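Local coordinates for protein citrate lyase (Yersinia pestis, PDB 3QLL) that probably acts as a magnesium-dependent lyase related to the citrate lyase beta subunit, its exact reaction being uncertain, at residues 132-138 with 159-165; 183-188 with 222-227. One frame throughout, in Å; residues are numbered along the deposited sequence.

Interaction 1. Residues 132-138 with 159-165; sequences YLVLPKT and RLIGIIE
The ring of Tyr-132 meets Ile-161 and the start of the Arg-159 side chain, and comes at both obliquely. Its CD1 is 3.9 Å from Ile-161 CG1. The ring of Trp-48 packs against it with planes at about 60°, and its OH is bonded to Thr-42. At the far end the flat group is the carboxylate of Glu-165. Its OE2 accepts the backbone N-H of Lys-137 through the anti lone pair, with OE2 2.6 Å from Lys-137 N. This bond is bent, 137° at the hydrogen. The chain of Glu-165 runs extended beyond CG to bring OE2 there, against Pro-136 CB as well. OE1 lies close to Asp-192; both acids are predicted magnesium ligands.

Between these ends the two strands run parallel in regular register. Arg-159 O, Leu-133 O, Ile-161 O and Leu-135 O each take an N-H from the partner strand. Leu-135 O is held twice: by Ile-163 N and, from the opposite face of its plane, by Thr-138 OG1 at 3.0 Å from Leu-135 O. This probably helps hold the chain at residues 136-138, where Thr-138 N also bonds to Ile-163 O. A water joins Thr-138 O to Glu-165 N.

Val-134 uses both branches. CG2, beside its own backbone N, lies alongside Ile-161 CB, while CG1 (chi1 -177°) reaches Ile-163 CD1 at 3.8 Å. On the other face Leu-133 CB touches Leu-160 CD2.

Tyr-132, Val-134 and Ile-161 face the barrel interior, against side chains of strands 104-107 and 183-188. Leu-133 and Leu-135 face outward and pack on helix 141-150, which joins the two strands; Leu-133 and Leu-160 also touch Met-151 in the loop after it.

Interaction 2. Residues 183-188 with 222-227; sequences LAGLIF and IPAIDA
Ile-222 packs on Leu-183, the two side chains crossing at about a right angle. The methyl CD1 of Ile-222 is 3.7 Å from Leu-183 CD2 and also touches Leu-186 CG. It gets there because CG1 of Ile-222 stands between the backbone N and the carbonyl carbon (chi1 65°). Its CG2 rests near Leu-183 O. Next to it, the CD-CG side of the Pro-223 ring lies against Ala-184 O, with CD 3.1 Å from that oxygen.

On the opposite face of the sheet from Leu-186, Ile-187 CG1 meets Ile-225 CB at 3.8 Å. Farther along, CD2 of the Phe-188 ring comes near Ala-227 CB and Asp-226 OD1, obliquely in both cases. Ring and carboxylate are nearly parallel, 18° apart, and both side chains point the same way.

Three backbone hydrogen bonds hold the two segments together and pair Leu-186 with Ala-224 and Ile-187 with Ile-225. Leu-186 N bonds to Pro-223 O, a longer link of 3.3 Å between those atoms. Ile-225 N then bonds to Leu-186 O at 2.7 Å, and Phe-188 N to Ile-225 O. Gly-185, with no side chain, lets Pro-223 O come within 3.3 Å of its CA.

Farther out, Leu-186 and Phe-188 are covered by helix 203-220. Asp-226 is fixed by salt bridges to Lys-253 through OD2 and to Arg-210 through OD1. Its OD1 also receives a weak bond from Ala-227 N. Strands 183-188 and 224-226 are neighbouring parallel strands joined through helices 190-197 and 203-220. This beta-alpha-beta crossover is the repeating element of a TIM barrel, the fold of the HpcH/HpaI aldolase and citrate lyase family.

In the fold
Both interactions join neighbouring strands of one closed eight-stranded parallel barrel, and their centres are about 8 Å apart. They come in series along the chain: interaction 1 is complete before interaction 2 begins. In the sheet the order is 132-135, 159-164, 183-188, 224-226, so the middle two strands link the pairs. Probable hydrogen bonds run from Ala-184 N to Leu-160 O and from Ile-164 N to Ile-187 O. Together the contacts form a continuous half of the barrel wall. The predicted metal site draws on Glu-165, just after strand 159-164, and Asp-192, after strand 183-188, so this wall probably helps place it at the C-terminal ends of the strands.

Interaction 1. Residues 132-138 with 159-165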
ATOM      1  N   TYR A 132      25.185  -0.124 -18.010  1.00 59.73           N
ATOM      2  CA  TYR A 132      24.134   0.337 -17.132  1.00 54.99           C
ATOM      3  C   TYR A 132      24.609   1.537 -16.370  1.00 54.55           C
ATOM      4  O   TYR A 132      25.654   1.498 -15.734  1.00 59.09           O
ATOM      5  CB  TYR A 132      23.705  -0.750 -16.149  1.00 55.19           C
ATOM      6  CG  TYR A 132      23.064  -1.937 -16.790  1.00 55.66           C
ATOM      7  CD1 TYR A 132      21.779  -1.862 -17.327  1.00 49.10           C
ATOM      8  CD2 TYR A 132      23.758  -3.134 -16.906  1.00 62.68           C
ATOM      9  CE1 TYR A 132      21.199  -2.964 -17.919  1.00 55.46           C
ATOM     10  CE2 TYR A 132      23.195  -4.241 -17.504  1.00 64.02           C
ATOM     11  CZ  TYR A 132      21.916  -4.153 -18.010  1.00 66.59           C
ATOM     12  OH  TYR A 132      21.364  -5.266 -18.594  1.00 70.17           O
ATOM     13  N   LEU A 133      23.852   2.620 -16.442  1.00 49.67           N
ATOM     14  CA  LEU A 133      24.112   3.776 -15.630  1.00 49.02           C
ATOM     15  C   LEU A 133      23.127   3.759 -14.468  1.00 49.96           C
ATOM     16  O   LEU A 133      21.929   3.849 -14.669  1.00 45.96           O
ATOM     17  CB  LEU A 133      23.938   5.057 -16.444  1.00 55.41           C
ATOM     18  CG  LEU A 133      24.455   6.239 -15.623  1.00 66.89           C
ATOM     19  CD1 LEU A 133      25.903   5.977 -15.201  1.00 68.65           C
ATOM     20  CD2 LEU A 133      24.314   7.552 -16.343  1.00 74.36           C
ATOM     21  N   VAL A 134      23.630   3.621 -13.251  1.00 48.23           N
ATOM     22  CA  VAL A 134      22.781   3.503 -12.072  1.00 52.15           C
ATOM     23  C   VAL A 134      22.670   4.862 -11.375  1.00 47.42           C
ATOM     24  O   VAL A 134      23.661   5.437 -10.960  1.00 52.68           O
ATOM     25  CB  VAL A 134      23.315   2.420 -11.077  1.00 44.12           C
ATOM     26  CG1 VAL A 134      22.391   2.246  -9.885  1.00 41.46           C
ATOM     27  CG2 VAL A 134      23.497   1.097 -11.798  1.00 48.88           C
ATOM     28  N   LEU A 135      21.457   5.399 -11.325  1.00 45.51           N
ATOM     29  CA  LEU A 135      21.228   6.723 -10.769  1.00 48.65           C
ATOM     30  C   LEU A 135      20.598   6.652  -9.373  1.00 52.66           C
ATOM     31  O   LEU A 135      19.456   6.188  -9.237  1.00 57.12           O
ATOM     32  CB  LEU A 135      20.330   7.530 -11.703  1.00 51.84           C
ATOM     33  CG  LEU A 135      20.059   8.939 -11.178  1.00 56.51           C
ATOM     34  CD1 LEU A 135      21.366   9.745 -11.272  1.00 47.12           C
ATOM     35  CD2 LEU A 135      18.872   9.610 -11.913  1.00 56.90           C
ATOM     36  N   PRO A 136      21.314   7.131  -8.340  1.00 46.91           N
ATOM     37  CA  PRO A 136      20.806   7.152  -6.962  1.00 44.10           C
ATOM     38  C   PRO A 136      19.728   8.187  -6.784  1.00 49.88           C
ATOM     39  O   PRO A 136      19.666   9.175  -7.540  1.00 46.92           O
ATOM     40  CB  PRO A 136      22.038   7.571  -6.128  1.00 46.69           C
ATOM     41  CG  PRO A 136      22.855   8.304  -7.035  1.00 50.40           C
ATOM     42  CD  PRO A 136      22.663   7.705  -8.414  1.00 53.39           C
ATOM     43  N   LYS A 137      18.892   7.952  -5.785  1.00 53.37           N
ATOM     44  CA  LYS A 137      17.861   8.899  -5.419  1.00 47.80           C
ATOM     45  C   LYS A 137      17.021   9.364  -6.618  1.00 51.70           C
ATOM     46  O   LYS A 137      16.780  10.556  -6.789  1.00 57.03           O
ATOM     47  CB  LYS A 137      18.483  10.097  -4.691  1.00 47.65           C
ATOM     48  CG  LYS A 137      17.685  10.541  -3.488  1.00 67.86           C
ATOM     49  CD  LYS A 137      18.192  11.856  -2.895  1.00 90.83           C
ATOM     50  CE  LYS A 137      17.389  12.252  -1.650  1.00108.43           C
ATOM     51  NZ  LYS A 137      17.353  11.199  -0.574  1.00120.50           N
ATOM     52  N   THR A 138      16.581   8.424  -7.446  1.00 48.61           N
ATOM     53  CA  THR A 138      15.691   8.743  -8.553  1.00 47.75           C
ATOM     54  C   THR A 138      14.320   9.117  -7.983  1.00 42.46           C
ATOM     55  O   THR A 138      13.750   8.359  -7.176  1.00 43.33           O
ATOM     56  CB  THR A 138      15.556   7.558  -9.492  1.00 48.57           C
ATOM     57  OG1 THR A 138      16.838   7.291 -10.046  1.00 46.56           O
ATOM     58  CG2 THR A 138      14.579   7.875 -10.631  1.00 41.65           C
ATOM     59  N   ARG A 159      21.915   1.699 -21.077  1.00 59.99           N
ATOM     60  CA  ARG A 159      20.622   1.611 -20.438  1.00 56.35           C
ATOM     61  C   ARG A 159      20.686   2.123 -19.012  1.00 57.19           C
ATOM     62  O   ARG A 159      21.781   2.193 -18.430  1.00 52.23           O
ATOM     63  CB  ARG A 159      20.082   0.179 -20.504  1.00 56.37           C
ATOM     64  CG  ARG A 159      19.730  -0.240 -21.919  1.00 55.98           C
ATOM     65  CD  ARG A 159      19.073  -1.608 -21.916  1.00 84.09           C
ATOM     66  NE  ARG A 159      17.716  -1.577 -21.360  1.00 83.65           N
ATOM     67  CZ  ARG A 159      16.627  -1.316 -22.069  1.00 79.12           C
ATOM     68  NH1 ARG A 159      16.748  -1.022 -23.359  1.00 92.99           N
ATOM     69  NH2 ARG A 159      15.423  -1.314 -21.487  1.00 73.79           N
ATOM     70  N   LEU A 160      19.522   2.504 -18.474  1.00 43.11           N
ATOM     71  CA  LEU A 160      19.453   3.123 -17.161  1.00 42.33           C
ATOM     72  C   LEU A 160      18.899   2.203 -16.101  1.00 49.88           C
ATOM     73  O   LEU A 160      18.086   1.336 -16.377  1.00 51.58           O
ATOM     74  CB  LEU A 160      18.605   4.403 -17.204  1.00 45.13           C
ATOM     75  CG  LEU A 160      19.001   5.423 -18.254  1.00 50.02           C
ATOM     76  CD1 LEU A 160      18.126   6.669 -18.154  1.00 42.48           C
ATOM     77  CD2 LEU A 160      20.471   5.749 -18.063  1.00 47.02           C
ATOM     78  N   ILE A 161      19.382   2.377 -14.884  1.00 48.80           N
ATOM     79  CA  ILE A 161      18.780   1.769 -13.715  1.00 43.70           C
ATOM     80  C   ILE A 161      18.536   2.868 -12.677  1.00 46.68           C
ATOM     81  O   ILE A 161      19.478   3.557 -12.270  1.00 49.34           O
ATOM     82  CB  ILE A 161      19.715   0.693 -13.076  1.00 50.25           C
ATOM     83  CG1 ILE A 161      20.063  -0.400 -14.085  1.00 42.65           C
ATOM     84  CG2 ILE A 161      19.064   0.097 -11.837  1.00 48.62           C
ATOM     85  CD1 ILE A 161      18.909  -1.272 -14.497  1.00 39.96           C
ATOM     86  N   GLY A 162      17.294   3.017 -12.220  1.00 44.21           N
ATOM     87  CA  GLY A 162      16.988   4.008 -11.200  1.00 39.04           C
ATOM     88  C   GLY A 162      16.948   3.361  -9.816  1.00 42.54           C
ATOM     89  O   GLY A 162      16.649   2.165  -9.699  1.00 39.90           O
ATOM     90  N   ILE A 163      17.359   4.094  -8.786  1.00 44.55           N
ATOM     91  CA  ILE A 163      17.222   3.602  -7.410  1.00 42.56           C
ATOM     92  C   ILE A 163      16.082   4.348  -6.719  1.00 47.82           C
ATOM     93  O   ILE A 163      16.114   5.579  -6.600  1.00 43.79           O
ATOM     94  CB  ILE A 163      18.507   3.768  -6.588  1.00 39.27           C
ATOM     95  CG1 ILE A 163      19.667   3.034  -7.252  1.00 43.49           C
ATOM     96  CG2 ILE A 163      18.302   3.291  -5.140  1.00 44.08           C
ATOM     97  CD1 ILE A 163      20.947   3.138  -6.459  1.00 38.50           C
ATOM     98  N   ILE A 164      15.117   3.592  -6.205  1.00 48.39           N
ATOM     99  CA  ILE A 164      14.041   4.147  -5.428  1.00 41.05           C
ATOM    100  C   ILE A 164      14.415   4.018  -3.944  1.00 49.04           C
ATOM    101  O   ILE A 164      14.340   2.949  -3.369  1.00 45.99           O
ATOM    102  CB  ILE A 164      12.724   3.418  -5.739  1.00 40.85           C
ATOM    103  CG1 ILE A 164      12.477   3.451  -7.252  1.00 45.05           C
ATOM    104  CG2 ILE A 164      11.510   4.055  -5.095  1.00 38.47           C
ATOM    105  CD1 ILE A 164      12.126   4.837  -7.810  1.00 37.92           C
ATOM    106  N   GLU A 165      14.912   5.108  -3.359  1.00 55.45           N
ATOM    107  CA  GLU A 165      15.378   5.074  -1.960  1.00 55.73           C
ATOM    108  C   GLU A 165      14.708   6.146  -1.082  1.00 51.24           C
ATOM    109  O   GLU A 165      15.208   6.446  -0.011  1.00 44.18           O
ATOM    110  CB  GLU A 165      16.901   5.214  -1.854  1.00 50.09           C
ATOM    111  CG  GLU A 165      17.561   6.036  -2.949  1.00 51.23           C
ATOM    112  CD  GLU A 165      19.083   5.913  -2.943  1.00 57.97           C
ATOM    113  OE1 GLU A 165      19.663   5.121  -2.145  1.00 64.96           O
ATOM    114  OE2 GLU A 165      19.706   6.558  -3.803  1.00 67.37           O
TER
HETATM  115  O   HOH W   1      14.453   7.863  -4.469  1.00 33.61           O

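Interaction 2. Residues 183-188 with 222-227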
ATOM      1  N   LEU A 183      15.088   2.848 -19.615  1.00 52.13           N
ATOM      2  CA  LEU A 183      15.057   2.300 -18.253  1.00 52.84           C
ATOM      3  C   LEU A 183      14.967   0.783 -18.320  1.00 50.10           C
ATOM      4  O   LEU A 183      14.114   0.252 -19.031  1.00 54.65           O
ATOM      5  CB  LEU A 183      13.873   2.857 -17.475  1.00 50.67           C
ATOM      6  CG  LEU A 183      13.718   2.350 -16.045  1.00 50.15           C
ATOM      7  CD1 LEU A 183      14.947   2.780 -15.288  1.00 45.27           C
ATOM      8  CD2 LEU A 183      12.460   2.913 -15.407  1.00 53.14           C
ATOM      9  N   ALA A 184      15.882   0.092 -17.649  1.00 45.77           N
ATOM     10  CA  ALA A 184      15.965  -1.367 -17.744  1.00 49.84           C
ATOM     11  C   ALA A 184      15.696  -2.099 -16.429  1.00 50.81           C
ATOM     12  O   ALA A 184      15.749  -3.306 -16.377  1.00 49.07           O
ATOM     13  CB  ALA A 184      17.347  -1.775 -18.286  1.00 41.75           C
ATOM     14  N   GLY A 185      15.354  -1.358 -15.388  1.00 49.09           N
ATOM     15  CA  GLY A 185      15.125  -1.932 -14.079  1.00 52.65           C
ATOM     16  C   GLY A 185      15.243  -0.891 -12.979  1.00 53.17           C
ATOM     17  O   GLY A 185      15.814   0.192 -13.164  1.00 54.13           O
ATOM     18  N   LEU A 186      14.667  -1.213 -11.828  1.00 52.64           N
ATOM     19  CA  LEU A 186      14.759  -0.361 -10.653  1.00 45.38           C
ATOM     20  C   LEU A 186      15.291  -1.165  -9.438  1.00 43.68           C
ATOM     21  O   LEU A 186      14.808  -2.262  -9.139  1.00 45.47           O
ATOM     22  CB  LEU A 186      13.397   0.231 -10.332  1.00 38.64           C
ATOM     23  CG  LEU A 186      12.841   1.245 -11.332  1.00 40.04           C
ATOM     24  CD1 LEU A 186      11.412   1.624 -10.950  1.00 34.17           C
ATOM     25  CD2 LEU A 186      13.751   2.519 -11.393  1.00 30.76           C
ATOM     26  N   ILE A 187      16.222  -0.572  -8.712  1.00 42.24           N
ATOM     27  CA  ILE A 187      16.729  -1.131  -7.490  1.00 41.47           C
ATOM     28  C   ILE A 187      16.005  -0.465  -6.290  1.00 47.82           C
ATOM     29  O   ILE A 187      15.697   0.727  -6.325  1.00 43.25           O
ATOM     30  CB  ILE A 187      18.271  -0.911  -7.360  1.00 52.40           C
ATOM     31  CG1 ILE A 187      19.005  -1.606  -8.506  1.00 42.91           C
ATOM     32  CG2 ILE A 187      18.791  -1.417  -6.033  1.00 51.05           C
ATOM     33  CD1 ILE A 187      20.449  -1.212  -8.633  1.00 39.33           C
ATOM     34  N   PHE A 188      15.620  -1.262  -5.293  1.00 48.69           N
ATOM     35  CA  PHE A 188      15.062  -0.731  -4.049  1.00 44.68           C
ATOM     36  C   PHE A 188      16.186  -0.313  -3.145  1.00 48.52           C
ATOM     37  O   PHE A 188      17.143  -1.070  -2.925  1.00 46.75           O
ATOM     38  CB  PHE A 188      14.240  -1.791  -3.342  1.00 46.24           C
ATOM     39  CG  PHE A 188      13.507  -1.300  -2.110  1.00 47.34           C
ATOM     40  CD1 PHE A 188      12.660  -0.199  -2.174  1.00 45.31           C
ATOM     41  CD2 PHE A 188      13.631  -1.977  -0.897  1.00 47.90           C
ATOM     42  CE1 PHE A 188      11.954   0.238  -1.049  1.00 46.04           C
ATOM     43  CE2 PHE A 188      12.927  -1.540   0.244  1.00 51.39           C
ATOM     44  CZ  PHE A 188      12.091  -0.436   0.166  1.00 46.75           C
ATOM     45  N   ILE A 222       9.881  -4.224 -16.752  1.00 43.59           N
ATOM     46  CA  ILE A 222      11.266  -4.230 -16.248  1.00 46.50           C
ATOM     47  C   ILE A 222      11.387  -4.988 -14.923  1.00 44.17           C
ATOM     48  O   ILE A 222      10.450  -5.018 -14.119  1.00 43.62           O
ATOM     49  CB  ILE A 222      11.825  -2.759 -16.058  1.00 53.02           C
ATOM     50  CG1 ILE A 222      11.047  -2.015 -14.963  1.00 45.95           C
ATOM     51  CG2 ILE A 222      11.833  -1.969 -17.398  1.00 43.44           C
ATOM     52  CD1 ILE A 222      11.369  -0.536 -14.862  1.00 52.04           C
ATOM     53  N   PRO A 223      12.582  -5.535 -14.646  1.00 46.21           N
ATOM     54  CA  PRO A 223      12.772  -6.256 -13.386  1.00 36.91           C
ATOM     55  C   PRO A 223      12.879  -5.301 -12.209  1.00 42.34           C
ATOM     56  O   PRO A 223      13.355  -4.151 -12.377  1.00 51.75           O
ATOM     57  CB  PRO A 223      14.093  -6.979 -13.576  1.00 42.78           C
ATOM     58  CG  PRO A 223      14.814  -6.195 -14.589  1.00 45.63           C
ATOM     59  CD  PRO A 223      13.802  -5.511 -15.458  1.00 42.36           C
ATOM     60  N   ALA A 224      12.376  -5.744 -11.055  1.00 45.99           N
ATOM     61  CA  ALA A 224      12.619  -5.091  -9.771  1.00 38.63           C
ATOM     62  C   ALA A 224      13.834  -5.734  -9.132  1.00 43.19           C
ATOM     63  O   ALA A 224      13.957  -6.966  -9.099  1.00 38.70           O
ATOM     64  CB  ALA A 224      11.432  -5.230  -8.880  1.00 39.75           C
ATOM     65  N   ILE A 225      14.773  -4.913  -8.693  1.00 43.45           N
ATOM     66  CA  ILE A 225      15.950  -5.445  -8.048  1.00 50.30           C
ATOM     67  C   ILE A 225      15.988  -5.109  -6.572  1.00 50.85           C
ATOM     68  O   ILE A 225      16.066  -3.937  -6.210  1.00 43.98           O
ATOM     69  CB  ILE A 225      17.220  -4.925  -8.711  1.00 61.33           C
ATOM     70  CG1 ILE A 225      17.171  -5.207 -10.219  1.00 54.50           C
ATOM     71  CG2 ILE A 225      18.448  -5.558  -8.056  1.00 65.37           C
ATOM     72  CD1 ILE A 225      18.081  -4.324 -11.020  1.00 56.79           C
ATOM     73  N   ASP A 226      15.997  -6.142  -5.728  1.00 37.88           N
ATOM     74  CA  ASP A 226      15.970  -5.916  -4.293  1.00 40.75           C
ATOM     75  C   ASP A 226      17.263  -5.270  -3.760  1.00 51.13           C
ATOM     76  O   ASP A 226      18.370  -5.436  -4.330  1.00 48.47           O
ATOM     77  CB  ASP A 226      15.672  -7.217  -3.536  1.00 47.84           C
ATOM     78  CG  ASP A 226      15.278  -6.968  -2.073  1.00 51.65           C
ATOM     79  OD1 ASP A 226      14.786  -5.847  -1.743  1.00 44.06           O
ATOM     80  OD2 ASP A 226      15.447  -7.906  -1.263  1.00 52.24           O
ATOM     81  N   ALA A 227      17.068  -4.550  -2.652  1.00 39.97           N
ATOM     82  CA  ALA A 227      18.113  -3.951  -1.859  1.00 45.44           C
ATOM     83  C   ALA A 227      19.139  -4.980  -1.424  1.00 49.01           C
ATOM     84  O   ALA A 227      18.829  -6.168  -1.321  1.00 52.78           O
ATOM     85  CB  ALA A 227      17.508  -3.246  -0.647  1.00 33.29           C
TER